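Local structure of OBG-type G domain-containing protein (2E87) at residues A[193-198]-A[202-207]; A[183-186]-A[191-194]; A[161-166]-A[215-220]; A[78-83]-A[236-241]. The protein binds GDP and probably GTP as a putative Obg-type GTPase of the NOG1 family, its cellular role being unknown. All coordinates share one frame; numbering follows the deposited sequence.

In the fold
The four contacts illustrate how a G domain and a helical bundle share one framework. Contacts 1 and 2, with centres about 10 Å apart, overlap at E193 and I194 on the outermost strand 193-195. Contact 3 lies about 10 Å from contact 1, between centres, and reaches the same sheet through strand 214-220, the neighbour of strand 204-211. Contact 4, about 16 Å from contact 3 between centres, pairs helix 76-86 with helix 234-241, which follows strand 214-220 in the chain. Along the chain, 78-83 and 161-166 come first, contacts 2 and 1 follow, and 215-220 and 236-241 come last. Contacts 3 and 4 therefore tie the helical part to the nucleotide-binding part at two places.

Contact 1 of 4, residues A[193-198]-A[202-207]; sequences EIASYP and RGINVG
A195 CB rests 3.6 Å from V206 CG2 and 4.0 Å from I204 CG1, an apolar patch on one face of the strand pair. I204 extends the patch: its CG1 sits between the backbone N and the carbonyl carbon (chi1 64°), and the chain runs straight on to CD1, which lies 4.0 Å from Y197 CD1 and meets the tyrosine ring obliquely. The phenol end of Y197 passes beyond the hairpin, where its OH bonds to A239 O. The two segments form a beta hairpin at the edge of the G-domain sheet, with A195 and I204 as one hydrogen-bonded pair and E193 and V206 as the next. A195 N reaches I204 O at 2.8 Å, in the carbonyl plane, and the return bond from I204 N to A195 O is equally flat. At the E193 end the donors are tilted from the carbonyl planes. G203, at phi 79° and psi -167°, passes so near A195 O that a CB there would clash. On the other face I194 CG2 lies 3.5 Å from R202 O, and N205 turns its ND2 to D220 OD2 beside the P-loop residue S181. The E193 carboxylate leads away from the opposing strand.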
loop_
_atom_site.group_PDB
_atom_site.type_symbol
_atom_site.label_atom_id
_atom_site.label_comp_id
_atom_site.label_asym_id
_atom_site.label_seq_id
_atom_site.Cartn_x
_atom_site.Cartn_y
_atom_site.Cartn_z
ATOM N N GLU A 193 -10.597 14.975 -4.973
ATOM C CA GLU A 193 -10.643 14.363 -3.656
ATOM C C GLU A 193 -9.244 14.508 -3.077
ATOM O O GLU A 193 -8.337 14.986 -3.753
ATOM C CB GLU A 193 -11.042 12.889 -3.762
ATOM C CG GLU A 193 -12.525 12.695 -4.014
ATOM C CD GLU A 193 -12.919 11.241 -4.136
ATOM O OE1 GLU A 193 -12.552 10.447 -3.245
ATOM O OE2 GLU A 193 -13.604 10.892 -5.122
ATOM N N ILE A 194 -9.056 14.120 -1.829
ATOM C CA ILE A 194 -7.745 14.243 -1.241
ATOM C C ILE A 194 -7.219 12.889 -0.792
ATOM O O ILE A 194 -7.844 12.205 0.016
ATOM C CB ILE A 194 -7.781 15.218 -0.054
ATOM C CG1 ILE A 194 -8.140 16.613 -0.564
ATOM C CG2 ILE A 194 -6.421 15.260 0.644
ATOM C CD1 ILE A 194 -8.380 17.616 0.528
ATOM N N ALA A 195 -6.080 12.493 -1.346
ATOM C CA ALA A 195 -5.468 11.228 -0.981
ATOM C C ALA A 195 -4.381 11.489 0.040
ATOM O O ALA A 195 -3.683 12.498 -0.034
ATOM C CB ALA A 195 -4.869 10.556 -2.199
ATOM N N SER A 196 -4.246 10.584 1.003
ATOM C CA SER A 196 -3.209 10.724 2.007
ATOM C C SER A 196 -1.915 10.326 1.342
ATOM O O SER A 196 -1.907 9.443 0.489
ATOM C CB SER A 196 -3.476 9.796 3.183
ATOM O OG SER A 196 -4.583 10.256 3.931
ATOM N N TYR A 197 -0.820 10.978 1.691
ATOM C CA TYR A 197 0.439 10.588 1.095
ATOM C C TYR A 197 1.584 10.758 2.081
ATOM O O TYR A 197 1.733 11.811 2.699
ATOM C CB TYR A 197 0.715 11.393 -0.163
ATOM C CG TYR A 197 1.637 10.673 -1.103
ATOM C CD1 TYR A 197 1.141 9.950 -2.195
ATOM C CD2 TYR A 197 3.017 10.693 -0.894
ATOM C CE1 TYR A 197 2.008 9.270 -3.057
ATOM C CE2 TYR A 197 3.883 10.026 -1.737
ATOM C CZ TYR A 197 3.382 9.321 -2.819
ATOM O OH TYR A 197 4.278 8.722 -3.667
ATOM N N PRO A 198 2.407 9.715 2.245
ATOM C CA PRO A 198 3.544 9.767 3.169
ATOM C C PRO A 198 4.421 11.002 2.966
ATOM O O PRO A 198 4.766 11.345 1.836
ATOM C CB PRO A 198 4.279 8.472 2.864
ATOM C CG PRO A 198 3.143 7.539 2.529
ATOM C CD PRO A 198 2.300 8.386 1.616
ATOM N N ARG A 202 -0.838 17.990 3.961
ATOM C CA ARG A 202 -2.270 17.787 3.802
ATOM C C ARG A 202 -2.664 16.840 2.669
ATOM O O ARG A 202 -3.796 16.889 2.194
ATOM C CB ARG A 202 -2.928 19.147 3.580
ATOM C CG ARG A 202 -2.348 20.231 4.471
ATOM C CD ARG A 202 -2.535 21.624 3.893
ATOM N NE ARG A 202 -1.606 22.571 4.505
ATOM C CZ ARG A 202 -1.584 22.869 5.803
ATOM N NH1 ARG A 202 -2.449 22.298 6.635
ATOM N NH2 ARG A 202 -0.685 23.727 6.271
ATOM N N GLY A 203 -1.742 15.991 2.229
ATOM C CA GLY A 203 -2.062 15.062 1.162
ATOM C C GLY A 203 -2.051 15.653 -0.239
ATOM O O GLY A 203 -1.567 16.761 -0.454
ATOM N N ILE A 204 -2.599 14.914 -1.196
ATOM C CA ILE A 204 -2.617 15.371 -2.573
ATOM C C ILE A 204 -3.999 15.302 -3.230
ATOM O O ILE A 204 -4.830 14.463 -2.891
ATOM C CB ILE A 204 -1.617 14.562 -3.435
ATOM C CG1 ILE A 204 -2.048 13.094 -3.501
ATOM C CG2 ILE A 204 -0.224 14.670 -2.845
ATOM C CD1 ILE A 204 -1.244 12.270 -4.473
ATOM N N ASN A 205 -4.232 16.203 -4.175
ATOM C CA ASN A 205 -5.487 16.236 -4.882
ATOM C C ASN A 205 -5.507 15.133 -5.918
ATOM O O ASN A 205 -4.510 14.872 -6.575
ATOM C CB ASN A 205 -5.668 17.583 -5.563
ATOM C CG ASN A 205 -5.685 18.714 -4.583
ATOM O OD1 ASN A 205 -6.626 18.863 -3.809
ATOM N ND2 ASN A 205 -4.631 19.512 -4.593
ATOM N N VAL A 206 -6.657 14.485 -6.046
ATOM C CA VAL A 206 -6.828 13.416 -7.004
ATOM C C VAL A 206 -8.092 13.661 -7.786
ATOM O O VAL A 206 -9.176 13.767 -7.214
ATOM C CB VAL A 206 -7.005 12.057 -6.340
ATOM C CG1 VAL A 206 -7.205 11.015 -7.412
ATOM C CG2 VAL A 206 -5.818 11.730 -5.468
ATOM N N GLY A 207 -7.963 13.737 -9.097
ATOM C CA GLY A 207 -9.140 13.961 -9.901
ATOM C C GLY A 207 -9.228 12.979 -11.039
ATOM O O GLY A 207 -8.394 12.093 -11.187
#

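Contact 2 of 4, residues A[183-186]-A[191-194]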
loop_
_atom_site.group_PDB
_atom_site.type_symbol
_atom_site.label_atom_id
_atom_site.label_comp_id
_atom_site.label_asym_id
_atom_site.label_seq_id
_atom_site.Cartn_x
_atom_site.Cartn_y
_atom_site.Cartn_z
ATOM N N LEU A 183 -4.700 23.809 -12.119
ATOM C CA LEU A 183 -4.733 23.053 -13.366
ATOM C C LEU A 183 -5.462 21.721 -13.197
ATOM O O LEU A 183 -6.214 21.296 -14.072
ATOM C CB LEU A 183 -3.320 22.789 -13.881
ATOM C CG LEU A 183 -3.272 21.840 -15.074
ATOM C CD1 LEU A 183 -4.051 22.431 -16.247
ATOM C CD2 LEU A 183 -1.844 21.608 -15.488
ATOM N N LEU A 184 -5.239 21.052 -12.076
ATOM C CA LEU A 184 -5.901 19.778 -11.850
ATOM C C LEU A 184 -7.423 19.979 -11.813
ATOM O O LEU A 184 -8.169 19.180 -12.363
ATOM C CB LEU A 184 -5.410 19.152 -10.537
ATOM C CG LEU A 184 -6.087 17.860 -10.056
ATOM C CD1 LEU A 184 -5.097 17.009 -9.232
ATOM C CD2 LEU A 184 -7.352 18.220 -9.248
ATOM N N LYS A 185 -7.872 21.048 -11.163
ATOM C CA LYS A 185 -9.299 21.314 -11.057
ATOM C C LYS A 185 -9.923 21.742 -12.378
ATOM O O LYS A 185 -11.091 21.480 -12.618
ATOM C CB LYS A 185 -9.566 22.363 -9.974
ATOM C CG LYS A 185 -9.279 21.847 -8.586
ATOM C CD LYS A 185 -9.358 22.937 -7.554
ATOM C CE LYS A 185 -8.861 22.430 -6.218
ATOM N NZ LYS A 185 -8.985 23.470 -5.161
ATOM N N ALA A 186 -9.143 22.384 -13.236
ATOM C CA ALA A 186 -9.638 22.826 -14.532
ATOM C C ALA A 186 -9.694 21.617 -15.457
ATOM O O ALA A 186 -10.486 21.553 -16.400
ATOM C CB ALA A 186 -8.697 23.882 -15.117
ATOM N N LYS A 191 -15.469 17.005 -8.583
ATOM C CA LYS A 191 -14.584 17.753 -7.705
ATOM C C LYS A 191 -13.440 16.843 -7.282
ATOM O O LYS A 191 -13.599 15.625 -7.171
ATOM C CB LYS A 191 -15.332 18.273 -6.473
ATOM C CG LYS A 191 -16.320 19.395 -6.778
ATOM C CD LYS A 191 -15.628 20.617 -7.385
ATOM C CE LYS A 191 -16.643 21.660 -7.850
ATOM N NZ LYS A 191 -17.520 22.144 -6.742
ATOM N N PRO A 192 -12.261 17.423 -7.066
ATOM C CA PRO A 192 -11.106 16.626 -6.658
ATOM C C PRO A 192 -11.296 16.059 -5.261
ATOM O O PRO A 192 -12.063 16.580 -4.469
ATOM C CB PRO A 192 -9.953 17.630 -6.707
ATOM C CG PRO A 192 -10.421 18.655 -7.708
ATOM C CD PRO A 192 -11.870 18.814 -7.345
ATOM N N GLU A 193 -10.597 14.975 -4.973
ATOM C CA GLU A 193 -10.643 14.363 -3.656
ATOM C C GLU A 193 -9.244 14.508 -3.077
ATOM O O GLU A 193 -8.337 14.986 -3.753
ATOM C CB GLU A 193 -11.042 12.889 -3.762
ATOM C CG GLU A 193 -12.525 12.695 -4.014
ATOM C CD GLU A 193 -12.919 11.241 -4.136
ATOM O OE1 GLU A 193 -12.552 10.447 -3.245
ATOM O OE2 GLU A 193 -13.604 10.892 -5.122
ATOM N N ILE A 194 -9.056 14.120 -1.829
ATOM C CA ILE A 194 -7.745 14.243 -1.241
ATOM C C ILE A 194 -7.219 12.889 -0.792
ATOM O O ILE A 194 -7.844 12.205 0.016
ATOM C CB ILE A 194 -7.781 15.218 -0.054
ATOM C CG1 ILE A 194 -8.140 16.613 -0.564
ATOM C CG2 ILE A 194 -6.421 15.260 0.644
ATOM C CD1 ILE A 194 -8.380 17.616 0.528
#
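P192 meets L184 and K185 through carbon alone: no hydrogen bond joins the two segments, and L184 O takes a weak one from the hydroxyl of T188, while the side chain of L184 packs on the P192 ring. L184 CD2 lies 3.5 Å from P192 CG and 3.7 Å from P192 CB, the leucine and the ring running antiparallel alongside one another. A chi1 of 175° carries the isopropyl branch out from the helix to the proline. K185 brings an aliphatic stem to the same ring atom: K185 CG is 3.5 Å from P192 CG, and the stem lies across the ring. P192 CG thus touches both a buried leucine methyl and the lysine stem, which approach from the same helix. Helix 180-187 is the one that follows the P-loop, whose K180, S181 and T182 bind GDP, and P192 leads into strand 193-195, so the proline joins the start of the edge strand to the nucleotide-binding helix. L184 also serves the sheet with its other branch, CD1 lying 3.5 Å from N205 O and 3.4 Å from I218 O. Beyond CG, K185 runs on extended.

Contact 3 of 4, residues A[161-166]-A[215-220]; sequences PVVDLE and RYQIID
A chi1 of -169° swings the Q217 chain away from its own backbone N, and the extended run beyond CG lifts it from strand 214-220 to lay its amide against the backbone of D164. The two heteroatoms of that amide come near both polar atoms of the D164 backbone: as modelled, with the amide probably turned over, D164 N is 2.8 Å from Q217 NE2 and D164 O is 3.0 Å from Q217 OE1. V163 packs against the same amide end. D164 sends its own carboxylate the other way, with OD1 accepting from E166 N at 2.9 Å, nearly in line with the C-O bond. This closes an Asx turn, and I167 N is a second donor to the same oxygen, so the bend beside Q217 is held from within. Shortening Q217 to an alanine is likely to open a gap beside V163 and D164 and leave the D164 backbone without the polar group that now faces it. The loop 161-166 leads from helix 144-156 to strand 169-173. Q217 bonds through its backbone to P168 and V170 on that side, while Y216 and I218 pair with F209 and G207 of strand 204-211. P161 and L165 pack on F77 of helix 76-86, whereas Y216, on the other face of the strand from Q217, lies against L334 and A338 of helix 323-350.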
loop_
_atom_site.group_PDB
_atom_site.type_symbol
_atom_site.label_atom_id
_atom_site.label_comp_id
_atom_site.label_asym_id
_atom_site.label_seq_id
_atom_site.Cartn_x
_atom_site.Cartn_y
_atom_site.Cartn_z
ATOM N N PRO A 161 -2.196 5.893 0.221
ATOM C CA PRO A 161 -2.899 6.786 -0.702
ATOM C C PRO A 161 -4.023 6.027 -1.397
ATOM O O PRO A 161 -3.770 5.005 -2.031
ATOM C CB PRO A 161 -1.821 7.166 -1.706
ATOM C CG PRO A 161 -0.556 6.947 -0.978
ATOM C CD PRO A 161 -0.793 5.718 -0.178
ATOM N N VAL A 162 -5.253 6.516 -1.275
ATOM C CA VAL A 162 -6.405 5.890 -1.938
ATOM C C VAL A 162 -6.498 6.439 -3.374
ATOM O O VAL A 162 -7.067 7.508 -3.600
ATOM C CB VAL A 162 -7.726 6.221 -1.188
ATOM C CG1 VAL A 162 -8.939 5.851 -2.050
ATOM C CG2 VAL A 162 -7.775 5.478 0.138
ATOM N N VAL A 163 -5.927 5.718 -4.338
ATOM C CA VAL A 163 -5.947 6.146 -5.739
ATOM C C VAL A 163 -6.118 4.973 -6.694
ATOM O O VAL A 163 -5.892 3.817 -6.328
ATOM C CB VAL A 163 -4.655 6.891 -6.121
ATOM C CG1 VAL A 163 -4.596 8.199 -5.409
ATOM C CG2 VAL A 163 -3.457 6.060 -5.761
ATOM N N ASP A 164 -6.517 5.278 -7.923
ATOM C CA ASP A 164 -6.729 4.249 -8.930
ATOM C C ASP A 164 -5.389 3.804 -9.465
ATOM O O ASP A 164 -4.589 4.621 -9.921
ATOM C CB ASP A 164 -7.595 4.786 -10.081
ATOM C CG ASP A 164 -8.176 3.669 -10.943
ATOM O OD1 ASP A 164 -7.386 2.863 -11.481
ATOM O OD2 ASP A 164 -9.421 3.597 -11.081
ATOM N N LEU A 165 -5.147 2.502 -9.433
ATOM C CA LEU A 165 -3.879 1.990 -9.905
ATOM C C LEU A 165 -3.880 1.331 -11.276
ATOM O O LEU A 165 -2.845 0.843 -11.718
ATOM C CB LEU A 165 -3.302 1.030 -8.874
ATOM C CG LEU A 165 -3.126 1.673 -7.503
ATOM C CD1 LEU A 165 -2.358 0.722 -6.628
ATOM C CD2 LEU A 165 -2.373 2.984 -7.616
ATOM N N GLU A 166 -5.022 1.319 -11.956
ATOM C CA GLU A 166 -5.068 0.713 -13.282
ATOM C C GLU A 166 -5.077 1.742 -14.394
ATOM O O GLU A 166 -4.291 1.658 -15.330
ATOM C CB GLU A 166 -6.310 -0.161 -13.473
ATOM C CG GLU A 166 -6.352 -1.444 -12.683
ATOM C CD GLU A 166 -7.389 -2.408 -13.242
ATOM O OE1 GLU A 166 -8.558 -1.996 -13.442
ATOM O OE2 GLU A 166 -7.029 -3.578 -13.489
ATOM N N ARG A 215 -11.230 6.695 -18.680
ATOM C CA ARG A 215 -11.002 7.585 -17.559
ATOM C C ARG A 215 -9.519 7.879 -17.417
ATOM O O ARG A 215 -8.673 7.008 -17.654
ATOM C CB ARG A 215 -11.561 6.959 -16.286
ATOM C CG ARG A 215 -13.078 6.784 -16.332
ATOM C CD ARG A 215 -13.540 5.620 -15.460
ATOM N NE ARG A 215 -14.296 6.053 -14.286
ATOM C CZ ARG A 215 -15.498 6.622 -14.334
ATOM N NH1 ARG A 215 -16.094 6.829 -15.501
ATOM N NH2 ARG A 215 -16.103 6.987 -13.212
ATOM N N TYR A 216 -9.210 9.128 -17.077
ATOM C CA TYR A 216 -7.827 9.542 -16.874
ATOM C C TYR A 216 -7.707 10.114 -15.484
ATOM O O TYR A 216 -8.476 10.992 -15.098
ATOM C CB TYR A 216 -7.406 10.596 -17.888
ATOM C CG TYR A 216 -7.417 10.085 -19.293
ATOM C CD1 TYR A 216 -8.577 10.125 -20.052
ATOM C CD2 TYR A 216 -6.279 9.510 -19.854
ATOM C CE1 TYR A 216 -8.611 9.603 -21.333
ATOM C CE2 TYR A 216 -6.306 8.984 -21.132
ATOM C CZ TYR A 216 -7.482 9.034 -21.867
ATOM O OH TYR A 216 -7.538 8.504 -23.136
ATOM N N GLN A 217 -6.752 9.604 -14.720
ATOM C CA GLN A 217 -6.555 10.090 -13.369
ATOM C C GLN A 217 -5.545 11.261 -13.342
ATOM O O GLN A 217 -4.522 11.226 -14.018
ATOM C CB GLN A 217 -6.065 8.944 -12.480
ATOM C CG GLN A 217 -6.078 9.280 -11.006
ATOM C CD GLN A 217 -5.677 8.113 -10.137
ATOM O OE1 GLN A 217 -4.580 7.558 -10.274
ATOM N NE2 GLN A 217 -6.565 7.729 -9.230
ATOM N N ILE A 218 -5.846 12.291 -12.558
ATOM C CA ILE A 218 -4.969 13.453 -12.438
ATOM C C ILE A 218 -4.625 13.697 -10.964
ATOM O O ILE A 218 -5.518 13.757 -10.125
ATOM C CB ILE A 218 -5.647 14.763 -12.950
ATOM C CG1 ILE A 218 -6.425 14.519 -14.255
ATOM C CG2 ILE A 218 -4.586 15.826 -13.173
ATOM C CD1 ILE A 218 -5.570 14.096 -15.434
ATOM N N ILE A 219 -3.337 13.829 -10.651
ATOM C CA ILE A 219 -2.918 14.122 -9.279
ATOM C C ILE A 219 -1.866 15.218 -9.284
ATOM O O ILE A 219 -1.137 15.385 -10.258
ATOM C CB ILE A 219 -2.287 12.901 -8.554
ATOM C CG1 ILE A 219 -0.959 12.531 -9.205
ATOM C CG2 ILE A 219 -3.224 11.718 -8.591
ATOM C CD1 ILE A 219 -0.194 11.456 -8.454
ATOM N N ASP A 220 -1.813 15.998 -8.211
ATOM C CA ASP A 220 -0.768 17.016 -8.111
ATOM C C ASP A 220 0.204 16.541 -7.032
ATOM O O ASP A 220 -0.088 15.591 -6.291
ATOM C CB ASP A 220 -1.325 18.417 -7.811
ATOM C CG ASP A 220 -2.145 18.483 -6.548
ATOM O OD1 ASP A 220 -2.358 17.447 -5.878
ATOM O OD2 ASP A 220 -2.586 19.605 -6.235
#

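Contact 4 of 4, residues A[78-83]-A[236-241]; sequences YQELVD and EKQAIL
Q238 reaches across a nearly antiparallel helix pair and offers its amide nitrogen to two carboxylates, E80 and D83, on successive turns of the facing helix. The axes of the segments 78-83 and 236-241 come within 9.2 Å of each other; the pair joins the NOG1-type helical part to the helix after the DTPG motif, consistent with the switch II region of GTPases. The Q238 side chain leaves on the far side from its backbone N (chi1 -169°), and its extended course carries NE2 between the two acids. D83 stands roughly perpendicular to the glutamine, the carboxylate and amide planes being 75° apart. Q238 NE2 bonds to D83 OD1 at 2.8 Å, with the oxygen lying close to the amide plane but approached 43° above the carboxylate plane. E80, bent at its second torsion, comes in obliquely; its OE2 is modelled 2.4 Å from Q238 NE2, a bond so short that its length is doubtful. The other D83 oxygen, OD2, is taken by R88 N. A leucine in place of Q238 would probably leave two acidic groups side by side without the donor that now links them. Beside this polar cluster L81 CD2 reaches A239, 4.0 Å from its O and loosely, at 4.4 Å, from its CB.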
loop_
_atom_site.group_PDB
_atom_site.type_symbol
_atom_site.label_atom_id
_atom_site.label_comp_id
_atom_site.label_asym_id
_atom_site.label_seq_id
_atom_site.Cartn_x
_atom_site.Cartn_y
_atom_site.Cartn_z
ATOM N N TYR A 78 2.190 0.371 -4.450
ATOM C CA TYR A 78 1.865 0.048 -3.061
ATOM C C TYR A 78 3.013 -0.717 -2.390
ATOM O O TYR A 78 3.260 -0.559 -1.193
ATOM C CB TYR A 78 0.566 -0.751 -2.963
ATOM C CG TYR A 78 -0.681 0.110 -2.987
ATOM C CD1 TYR A 78 -0.708 1.332 -2.331
ATOM C CD2 TYR A 78 -1.838 -0.304 -3.638
ATOM C CE1 TYR A 78 -1.828 2.123 -2.315
ATOM C CE2 TYR A 78 -2.990 0.494 -3.628
ATOM C CZ TYR A 78 -2.968 1.709 -2.959
ATOM O OH TYR A 78 -4.077 2.516 -2.910
ATOM N N GLN A 79 3.724 -1.535 -3.151
ATOM C CA GLN A 79 4.850 -2.252 -2.567
ATOM C C GLN A 79 5.844 -1.210 -2.076
ATOM O O GLN A 79 6.426 -1.322 -1.001
ATOM C CB GLN A 79 5.507 -3.152 -3.603
ATOM C CG GLN A 79 4.759 -4.444 -3.820
ATOM C CD GLN A 79 5.378 -5.294 -4.902
ATOM O OE1 GLN A 79 6.598 -5.457 -4.968
ATOM N NE2 GLN A 79 4.537 -5.849 -5.760
ATOM N N GLU A 80 6.008 -0.164 -2.866
ATOM C CA GLU A 80 6.938 0.887 -2.495
ATOM C C GLU A 80 6.450 1.660 -1.253
ATOM O O GLU A 80 7.202 1.865 -0.300
ATOM C CB GLU A 80 7.139 1.812 -3.696
ATOM C CG GLU A 80 8.479 2.456 -3.772
ATOM C CD GLU A 80 9.616 1.464 -3.673
ATOM O OE1 GLU A 80 9.553 0.384 -4.289
ATOM O OE2 GLU A 80 10.594 1.779 -2.979
ATOM N N LEU A 81 5.192 2.077 -1.231
ATOM C CA LEU A 81 4.731 2.811 -0.074
ATOM C C LEU A 81 4.597 1.938 1.169
ATOM O O LEU A 81 4.777 2.425 2.279
ATOM C CB LEU A 81 3.429 3.542 -0.377
ATOM C CG LEU A 81 3.548 4.654 -1.419
ATOM C CD1 LEU A 81 2.264 5.409 -1.443
ATOM C CD2 LEU A 81 4.665 5.593 -1.083
ATOM N N VAL A 82 4.275 0.660 0.996
ATOM C CA VAL A 82 4.184 -0.252 2.135
ATOM C C VAL A 82 5.567 -0.298 2.806
ATOM O O VAL A 82 5.695 -0.247 4.029
ATOM C CB VAL A 82 3.805 -1.695 1.691
ATOM C CG1 VAL A 82 4.181 -2.710 2.788
ATOM C CG2 VAL A 82 2.308 -1.771 1.402
ATOM N N ASP A 83 6.598 -0.401 1.976
ATOM C CA ASP A 83 7.961 -0.450 2.447
ATOM C C ASP A 83 8.266 0.848 3.187
ATOM O O ASP A 83 8.875 0.838 4.246
ATOM C CB ASP A 83 8.905 -0.626 1.255
ATOM C CG ASP A 83 10.361 -0.849 1.675
ATOM O OD1 ASP A 83 11.242 -0.691 0.817
ATOM O OD2 ASP A 83 10.628 -1.195 2.843
ATOM N N GLU A 236 11.931 9.507 2.529
ATOM C CA GLU A 236 10.949 10.371 1.887
ATOM C C GLU A 236 11.259 10.422 0.407
ATOM O O GLU A 236 10.390 10.658 -0.419
ATOM C CB GLU A 236 10.964 11.769 2.505
ATOM C CG GLU A 236 12.331 12.327 2.754
ATOM C CD GLU A 236 12.286 13.553 3.637
ATOM O OE1 GLU A 236 11.728 13.459 4.754
ATOM O OE2 GLU A 236 12.811 14.609 3.220
ATOM N N LYS A 237 12.509 10.164 0.081
ATOM C CA LYS A 237 12.949 10.145 -1.298
ATOM C C LYS A 237 12.315 8.917 -1.973
ATOM O O LYS A 237 11.875 8.978 -3.130
ATOM C CB LYS A 237 14.467 10.037 -1.308
ATOM C CG LYS A 237 15.189 10.543 -2.526
ATOM C CD LYS A 237 16.646 10.785 -2.118
ATOM C CE LYS A 237 17.488 11.418 -3.216
ATOM N NZ LYS A 237 18.874 11.716 -2.717
ATOM N N GLN A 238 12.277 7.802 -1.246
ATOM C CA GLN A 238 11.698 6.574 -1.773
ATOM C C GLN A 238 10.187 6.782 -1.958
ATOM O O GLN A 238 9.602 6.288 -2.919
ATOM C CB GLN A 238 11.955 5.409 -0.809
ATOM C CG GLN A 238 11.641 4.004 -1.359
ATOM C CD GLN A 238 11.501 2.947 -0.254
ATOM O OE1 GLN A 238 11.787 3.219 0.913
ATOM N NE2 GLN A 238 11.063 1.739 -0.622
ATOM N N ALA A 239 9.571 7.521 -1.036
ATOM C CA ALA A 239 8.138 7.809 -1.081
ATOM C C ALA A 239 7.772 8.673 -2.284
ATOM O O ALA A 239 6.707 8.505 -2.895
ATOM C CB ALA A 239 7.706 8.516 0.196
ATOM N N ILE A 240 8.661 9.611 -2.602
ATOM C CA ILE A 240 8.478 10.525 -3.725
ATOM C C ILE A 240 8.695 9.766 -5.016
ATOM O O ILE A 240 7.875 9.835 -5.933
ATOM C CB ILE A 240 9.502 11.680 -3.670
ATOM C CG1 ILE A 240 9.215 12.578 -2.470
ATOM C CG2 ILE A 240 9.481 12.471 -4.968
ATOM C CD1 ILE A 240 10.391 13.484 -2.120
ATOM N N LEU A 241 9.795 9.024 -5.083
ATOM C CA LEU A 241 10.108 8.283 -6.291
ATOM C C LEU A 241 9.141 7.151 -6.592
ATOM O O LEU A 241 9.172 6.585 -7.686
ATOM C CB LEU A 241 11.537 7.744 -6.233
ATOM C CG LEU A 241 12.646 8.799 -6.165
ATOM C CD1 LEU A 241 13.996 8.106 -6.245
ATOM C CD2 LEU A 241 12.502 9.794 -7.304
#